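Local coordinates for DyP (Bjerkandera adusta, PDB 3VXJ), which is a heme b dye-decolorizing peroxidase that probably reduces peroxide while oxidising dyes and phenols, and binds 2,6-dimethoxyphenol, at residues T35-A40 against G143-Q148; L85-F90 against G215-F220; V109-F112 against T116-G119. All coordinates share one frame; numbering follows the deposited sequence.

Contact 1 of 3, residues T35-A40 against G143-Q148; sequences TSFKTA and GSSITQ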
# COMPACT_ATOMS: atom_id res chain seq x y z
N THR A 35 -23.27 -19.00 -12.93
CA THR A 35 -23.58 -18.92 -14.37
C THR A 35 -23.94 -17.49 -14.76
O THR A 35 -23.43 -16.98 -15.77
CB THR A 35 -24.69 -19.91 -14.77
OG1 THR A 35 -24.28 -21.24 -14.45
CG2 THR A 35 -24.98 -19.83 -16.27
N SER A 36 -24.79 -16.85 -13.96
CA SER A 36 -25.21 -15.48 -14.24
C SER A 36 -24.06 -14.48 -14.07
O SER A 36 -23.93 -13.53 -14.85
CB SER A 36 -26.42 -15.10 -13.39
OG SER A 36 -27.49 -15.99 -13.65
N PHE A 37 -23.21 -14.71 -13.07
CA PHE A 37 -22.02 -13.88 -12.88
C PHE A 37 -21.08 -13.94 -14.08
O PHE A 37 -20.58 -12.91 -14.53
CB PHE A 37 -21.27 -14.28 -11.61
CG PHE A 37 -20.05 -13.44 -11.37
CD1 PHE A 37 -20.14 -12.24 -10.69
CD2 PHE A 37 -18.81 -13.85 -11.86
CE1 PHE A 37 -19.01 -11.45 -10.48
CE2 PHE A 37 -17.68 -13.07 -11.66
CZ PHE A 37 -17.78 -11.88 -10.96
N LYS A 38 -20.84 -15.15 -14.59
CA LYS A 38 -19.91 -15.34 -15.69
C LYS A 38 -20.35 -14.65 -16.98
O LYS A 38 -19.53 -14.03 -17.64
CB LYS A 38 -19.66 -16.83 -15.92
CG LYS A 38 -18.85 -17.47 -14.81
CD LYS A 38 -18.65 -18.95 -15.02
CE LYS A 38 -17.92 -19.53 -13.82
NZ LYS A 38 -17.31 -20.83 -14.13
N THR A 39 -21.63 -14.73 -17.33
CA THR A 39 -22.10 -14.03 -18.51
C THR A 39 -22.07 -12.51 -18.30
O THR A 39 -21.68 -11.77 -19.21
CB THR A 39 -23.47 -14.55 -19.01
OG1 THR A 39 -23.87 -13.81 -20.18
CG2 THR A 39 -24.56 -14.44 -17.93
N ALA A 40 -22.46 -12.05 -17.11
CA ALA A 40 -22.32 -10.63 -16.78
C ALA A 40 -20.85 -10.17 -16.92
O ALA A 40 -20.59 -9.08 -17.41
CB ALA A 40 -22.85 -10.33 -15.39
N GLY A 143 -26.59 -7.44 -11.60
CA GLY A 143 -27.87 -7.70 -10.95
C GLY A 143 -27.73 -8.58 -9.72
O GLY A 143 -26.77 -8.43 -8.96
N SER A 144 -28.66 -9.51 -9.57
CA SER A 144 -28.67 -10.39 -8.40
C SER A 144 -27.64 -11.53 -8.46
O SER A 144 -27.59 -12.34 -7.54
CB SER A 144 -30.07 -10.98 -8.21
OG SER A 144 -30.43 -11.78 -9.31
N SER A 145 -26.81 -11.57 -9.50
CA SER A 145 -25.72 -12.56 -9.57
C SER A 145 -24.66 -12.29 -8.50
O SER A 145 -23.88 -13.18 -8.18
CB SER A 145 -25.08 -12.62 -10.96
OG SER A 145 -24.22 -11.52 -11.22
N ILE A 146 -24.65 -11.07 -7.97
CA ILE A 146 -23.78 -10.70 -6.85
C ILE A 146 -24.55 -10.02 -5.73
O ILE A 146 -25.66 -9.50 -5.94
CB ILE A 146 -22.60 -9.77 -7.28
CG1 ILE A 146 -23.11 -8.38 -7.71
CG2 ILE A 146 -21.71 -10.44 -8.34
CD1 ILE A 146 -22.00 -7.39 -8.05
N THR A 147 -23.95 -10.04 -4.54
CA THR A 147 -24.38 -9.18 -3.44
C THR A 147 -23.18 -8.31 -3.09
O THR A 147 -22.07 -8.81 -2.87
CB THR A 147 -24.83 -9.99 -2.21
OG1 THR A 147 -26.01 -10.74 -2.55
CG2 THR A 147 -25.16 -9.07 -1.04
N GLN A 148 -23.41 -7.01 -3.05
CA GLN A 148 -22.39 -6.07 -2.64
C GLN A 148 -22.41 -6.01 -1.12
O GLN A 148 -23.37 -5.50 -0.52
CB GLN A 148 -22.64 -4.71 -3.30
CG GLN A 148 -22.50 -4.77 -4.83
CD GLN A 148 -23.01 -3.53 -5.55
OE1 GLN A 148 -22.80 -2.40 -5.10
NE2 GLN A 148 -23.67 -3.74 -6.68
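Ser145, which packs its CB against the helix backbone at Phe37, has its polar end tied back to its own side of the contact. Its OG is hydrogen-bonded to the carbonyl O of Phe142, at the end of helix 128-142. With chi1 at 76° the OG sits between the backbone N and the carbonyl carbon. The hydroxyl lies against the helix backbone, with Ser145 OG 3.6 Å from Phe37 CA. Ser145 CB lies 3.5 Å from Phe37 N and 3.7 Å from Ser36 CB. This is close van der Waals packing, and no hydrogen bond joins the two segments.

The second half of the contact is apolar. Phe37 CG is anti to the backbone N (chi1 -180°), and the ring reaches past Ser145 to Ile146. The methyl CG2 of Ile146 meets the ring at its edge, near the ring plane. It lies 3.4 Å from Phe37 CD1 and 3.6 Å from Phe37 CE1. The Phe37 ring also meets the ring of Phe142 and touches Val31 of strand 23-31.

Backbone bonds between Ser145 and Asn32 fix the start of strand 146-155 beside the neighbouring strand. Ser36 and Phe37, packed on Ser145 and Ile146, set helix 34-48 against the junction where helix 128-142 gives way to an outer strand of the antiparallel sheet. Such helix-on-sheet packing is characteristic of the ferredoxin-like alpha+beta fold of DyP-type peroxidases.

Contact 2 of 3, residues L85-F90 against G215-F220; sequences LGDAQF and GSFMAF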
# COMPACT_ATOMS: atom_id res chain seq x y z
N LEU A 85 -3.21 -21.61 -7.38
CA LEU A 85 -2.42 -20.48 -7.89
C LEU A 85 -0.98 -20.43 -7.41
O LEU A 85 -0.20 -19.62 -7.91
CB LEU A 85 -3.12 -19.15 -7.59
CG LEU A 85 -4.29 -18.77 -8.50
CD1 LEU A 85 -5.06 -17.61 -7.92
CD2 LEU A 85 -3.78 -18.40 -9.89
N GLY A 86 -0.63 -21.28 -6.44
CA GLY A 86 0.76 -21.43 -6.00
C GLY A 86 1.22 -20.53 -4.87
O GLY A 86 2.39 -20.58 -4.48
N ASP A 87 0.32 -19.71 -4.34
CA ASP A 87 0.66 -18.83 -3.22
C ASP A 87 0.30 -19.47 -1.88
O ASP A 87 -0.78 -20.04 -1.75
CB ASP A 87 -0.01 -17.47 -3.38
CG ASP A 87 0.44 -16.49 -2.32
OD1 ASP A 87 1.48 -15.82 -2.53
OD2 ASP A 87 -0.22 -16.40 -1.27
N ALA A 88 1.18 -19.36 -0.90
CA ALA A 88 0.98 -19.99 0.40
C ALA A 88 -0.12 -19.35 1.25
O ALA A 88 -0.75 -20.03 2.07
CB ALA A 88 2.28 -20.03 1.18
N GLN A 89 -0.35 -18.05 1.07
CA GLN A 89 -1.30 -17.32 1.93
C GLN A 89 -2.67 -17.09 1.29
O GLN A 89 -3.68 -17.03 2.00
CB GLN A 89 -0.72 -15.97 2.36
CG GLN A 89 0.24 -16.08 3.52
CD GLN A 89 1.63 -16.45 3.09
OE1 GLN A 89 2.12 -15.95 2.08
NE2 GLN A 89 2.29 -17.32 3.85
N PHE A 90 -2.71 -16.93 -0.02
CA PHE A 90 -3.97 -16.65 -0.71
C PHE A 90 -5.10 -17.63 -0.37
O PHE A 90 -6.22 -17.19 -0.13
CB PHE A 90 -3.71 -16.57 -2.22
CG PHE A 90 -4.93 -16.34 -3.06
CD1 PHE A 90 -5.53 -15.08 -3.13
CD2 PHE A 90 -5.47 -17.38 -3.82
CE1 PHE A 90 -6.65 -14.86 -3.93
CE2 PHE A 90 -6.58 -17.18 -4.61
CZ PHE A 90 -7.18 -15.91 -4.68
N GLY A 215 -1.20 -11.76 -14.13
CA GLY A 215 -2.00 -11.35 -12.98
C GLY A 215 -1.08 -10.87 -11.86
O GLY A 215 0.14 -10.80 -12.02
N SER A 216 -1.68 -10.53 -10.72
CA SER A 216 -0.90 -10.18 -9.53
C SER A 216 -1.75 -10.39 -8.29
O SER A 216 -2.99 -10.36 -8.36
CB SER A 216 -0.43 -8.71 -9.61
OG SER A 216 0.46 -8.39 -8.54
N PHE A 217 -1.10 -10.59 -7.15
CA PHE A 217 -1.81 -10.65 -5.88
C PHE A 217 -1.84 -9.30 -5.20
O PHE A 217 -0.81 -8.63 -5.07
CB PHE A 217 -1.18 -11.66 -4.91
CG PHE A 217 -1.35 -13.09 -5.34
CD1 PHE A 217 -2.53 -13.79 -5.09
CD2 PHE A 217 -0.33 -13.74 -6.02
CE1 PHE A 217 -2.68 -15.11 -5.50
CE2 PHE A 217 -0.46 -15.06 -6.43
CZ PHE A 217 -1.64 -15.75 -6.17
N MET A 218 -3.04 -8.90 -4.78
CA MET A 218 -3.23 -7.72 -3.96
C MET A 218 -3.37 -8.09 -2.48
O MET A 218 -4.16 -8.98 -2.11
CB MET A 218 -4.49 -6.97 -4.40
CG MET A 218 -4.70 -5.67 -3.60
SD MET A 218 -6.39 -5.10 -3.48
CE MET A 218 -6.67 -4.51 -5.14
N ALA A 219 -2.61 -7.39 -1.64
CA ALA A 219 -2.87 -7.34 -0.21
C ALA A 219 -3.63 -6.03 0.01
O ALA A 219 -3.10 -4.94 -0.19
CB ALA A 219 -1.57 -7.36 0.58
N PHE A 220 -4.90 -6.17 0.38
CA PHE A 220 -5.72 -5.04 0.77
C PHE A 220 -5.76 -4.95 2.29
O PHE A 220 -5.94 -5.96 2.98
CB PHE A 220 -7.16 -5.20 0.23
CG PHE A 220 -8.05 -4.07 0.63
CD1 PHE A 220 -8.00 -2.87 -0.06
CD2 PHE A 220 -8.90 -4.17 1.73
CE1 PHE A 220 -8.79 -1.80 0.32
CE2 PHE A 220 -9.68 -3.10 2.12
CZ PHE A 220 -9.63 -1.92 1.41
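The Phe217 ring stands among three side chains of the loop 85-90. Over one face lies Asp87 OD1. Asp87 CB makes an off-centre CH-pi contact, 4.1 Å from the ring centroid and nearest to Phe217 CZ. At the ring edge, near its plane, is Leu85 CB, 4.0 Å from Phe217 CZ. Phe90 meets the ring obliquely. Here Phe217 CE1 sits over one face of the Phe90 ring, toward its rim, 3.5 Å from Phe90 CG. The planes make 59°, with centroids 5.2 Å apart, an oblique aromatic pair.

Asp87 also shapes its own loop. Its OD2 accepts from Phe90 N at 2.8 Å, through the anti lone pair, and from Gln89 N at 2.9 Å, from above the carboxylate plane. The bond to Gln89 N makes an Asx turn; with Phe90 N as well, it is an Asx motif. Asp87 CG is anti to the backbone N (chi1 -174°), which carries the carboxylate forward to these amides. The other oxygen, OD1, accepts from Ile363 N.

Phe217 lies on strand 216-225, which pairs with strands 353-360 and 420-430. Phe429 of strand 420-430 touches Leu85, Phe90 and Phe217. Leu76 of helix 73-78 packs against Leu85 and Phe90, placing the loop between that helix and the sheet.

Contact 3 of 3, residues V109-F112 against T116-G119; sequences VAPF and TIHG
Ile117 points the end of its side chain at the Phe112 ring and lays its CD1 methyl over one face. The methyl is 3.9 Å from the ring centroid and 26° off the ring normal, a CH-pi contact. It sits toward the rim, with Phe112 CD1 the closest ring atom at 3.5 Å. Ile117 CG1 is anti to the carbonyl carbon (chi1 -67°), and chi2 is extended at 167°. Together they stretch the chain out so that CD1 reaches the ring.

The Ile117 side chain runs obliquely to those of both Phe112 and Pro111. The Phe112 CB points away from the other segment, but the ring comes back to it. Val109 O lies at the ring edge, in its plane. Pro111 flanks the same methyl: its CG is 4.0 Å from Ile117 CD1. A cis peptide bond precedes this proline, and Phe112 N is hydrogen-bonded to Val109 O, which closes a type VIa-like beta turn.

A water bridges the two backbones. It bonds to Pro111 O at 2.8 Å, probably as donor, and accepts from Ile117 N at 3.0 Å.

A serine in place of Phe112 would probably leave the Ile117 methyl without its ring face and open a gap beside Phe28, which meets the Phe112 ring edge-to-face.

Pro111 and Ile117 also touch Val149 of strand 146-155, and Ile117 touches Phe28 of strand 23-31. The loop therefore folds over the antiparallel sheet just before strand 119-125 enters it. That entry is marked by a classic beta bulge, His118 and Gly119 together lying opposite Phe29 of strand 23-31.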
# COMPACT_ATOMS: atom_id res chain seq x y z
N VAL A 109 -13.51 -5.97 11.56
CA VAL A 109 -14.97 -5.88 11.41
C VAL A 109 -15.49 -6.56 10.15
O VAL A 109 -14.76 -6.77 9.17
CB VAL A 109 -15.49 -4.43 11.45
CG1 VAL A 109 -15.23 -3.80 12.82
CG2 VAL A 109 -14.87 -3.59 10.35
N ALA A 110 -16.78 -6.90 10.20
CA ALA A 110 -17.48 -7.45 9.05
C ALA A 110 -17.41 -6.49 7.87
O ALA A 110 -17.38 -5.27 8.05
CB ALA A 110 -18.93 -7.74 9.43
N PRO A 111 -17.37 -7.02 6.63
CA PRO A 111 -17.45 -8.43 6.27
C PRO A 111 -16.11 -9.12 6.09
O PRO A 111 -16.03 -10.14 5.41
CB PRO A 111 -18.18 -8.37 4.92
CG PRO A 111 -17.65 -7.14 4.30
CD PRO A 111 -17.39 -6.16 5.43
N PHE A 112 -15.06 -8.61 6.72
CA PHE A 112 -13.72 -9.18 6.55
C PHE A 112 -13.39 -10.33 7.50
O PHE A 112 -12.39 -11.01 7.29
CB PHE A 112 -12.63 -8.09 6.64
CG PHE A 112 -12.73 -7.07 5.54
CD1 PHE A 112 -12.07 -7.28 4.33
CD2 PHE A 112 -13.50 -5.92 5.70
CE1 PHE A 112 -12.15 -6.35 3.30
CE2 PHE A 112 -13.59 -4.98 4.65
CZ PHE A 112 -12.91 -5.20 3.45
N THR A 116 -16.15 -14.73 3.47
CA THR A 116 -17.38 -14.39 2.78
C THR A 116 -17.12 -13.63 1.48
O THR A 116 -17.80 -13.85 0.48
CB THR A 116 -18.27 -13.57 3.74
OG1 THR A 116 -18.78 -14.45 4.75
CG2 THR A 116 -19.43 -12.91 3.02
N ILE A 117 -16.15 -12.73 1.50
CA ILE A 117 -15.86 -11.88 0.35
C ILE A 117 -15.28 -12.73 -0.78
O ILE A 117 -14.33 -13.49 -0.57
CB ILE A 117 -14.87 -10.76 0.73
CG1 ILE A 117 -15.53 -9.80 1.71
CG2 ILE A 117 -14.38 -10.02 -0.52
CD1 ILE A 117 -14.56 -8.84 2.38
N HIS A 118 -15.89 -12.60 -1.96
CA HIS A 118 -15.46 -13.32 -3.16
C HIS A 118 -14.59 -12.50 -4.10
O HIS A 118 -13.84 -13.05 -4.93
CB HIS A 118 -16.67 -13.84 -3.92
CG HIS A 118 -17.34 -14.99 -3.25
ND1 HIS A 118 -18.58 -15.46 -3.62
CD2 HIS A 118 -16.94 -15.76 -2.21
CE1 HIS A 118 -18.91 -16.48 -2.85
NE2 HIS A 118 -17.93 -16.68 -1.99
N GLY A 119 -14.68 -11.19 -4.00
CA GLY A 119 -13.90 -10.34 -4.88
C GLY A 119 -14.10 -8.88 -4.59
O GLY A 119 -14.86 -8.50 -3.69
O HOH W 1 -14.76 -12.17 4.05

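How the contacts relate
Contacts 1 and 3 both lie in the N-terminal dimeric alpha+beta barrel domain, against the antiparallel sheet formed by strands 65-71, 119-125, 23-31 and 146-155. Their centres are about 17 Å apart and they do not touch. Contact 2 joins the loop 85-90 of that domain to strand 216-225 of the second, C-terminal sheet. Its centre is about 16 Å from that of contact 3 and about 23 Å from that of contact 1. Along the chain, contacts 1 and 2 alternate their segments, and contact 3 falls within the span of each. Contact 2 ties the N-terminal half to the C-terminal sheet, and packing of Phe220 CE2 4.1 Å from Phe112 CZ adds a second link. Both sheets have strand order 2-3-1-4.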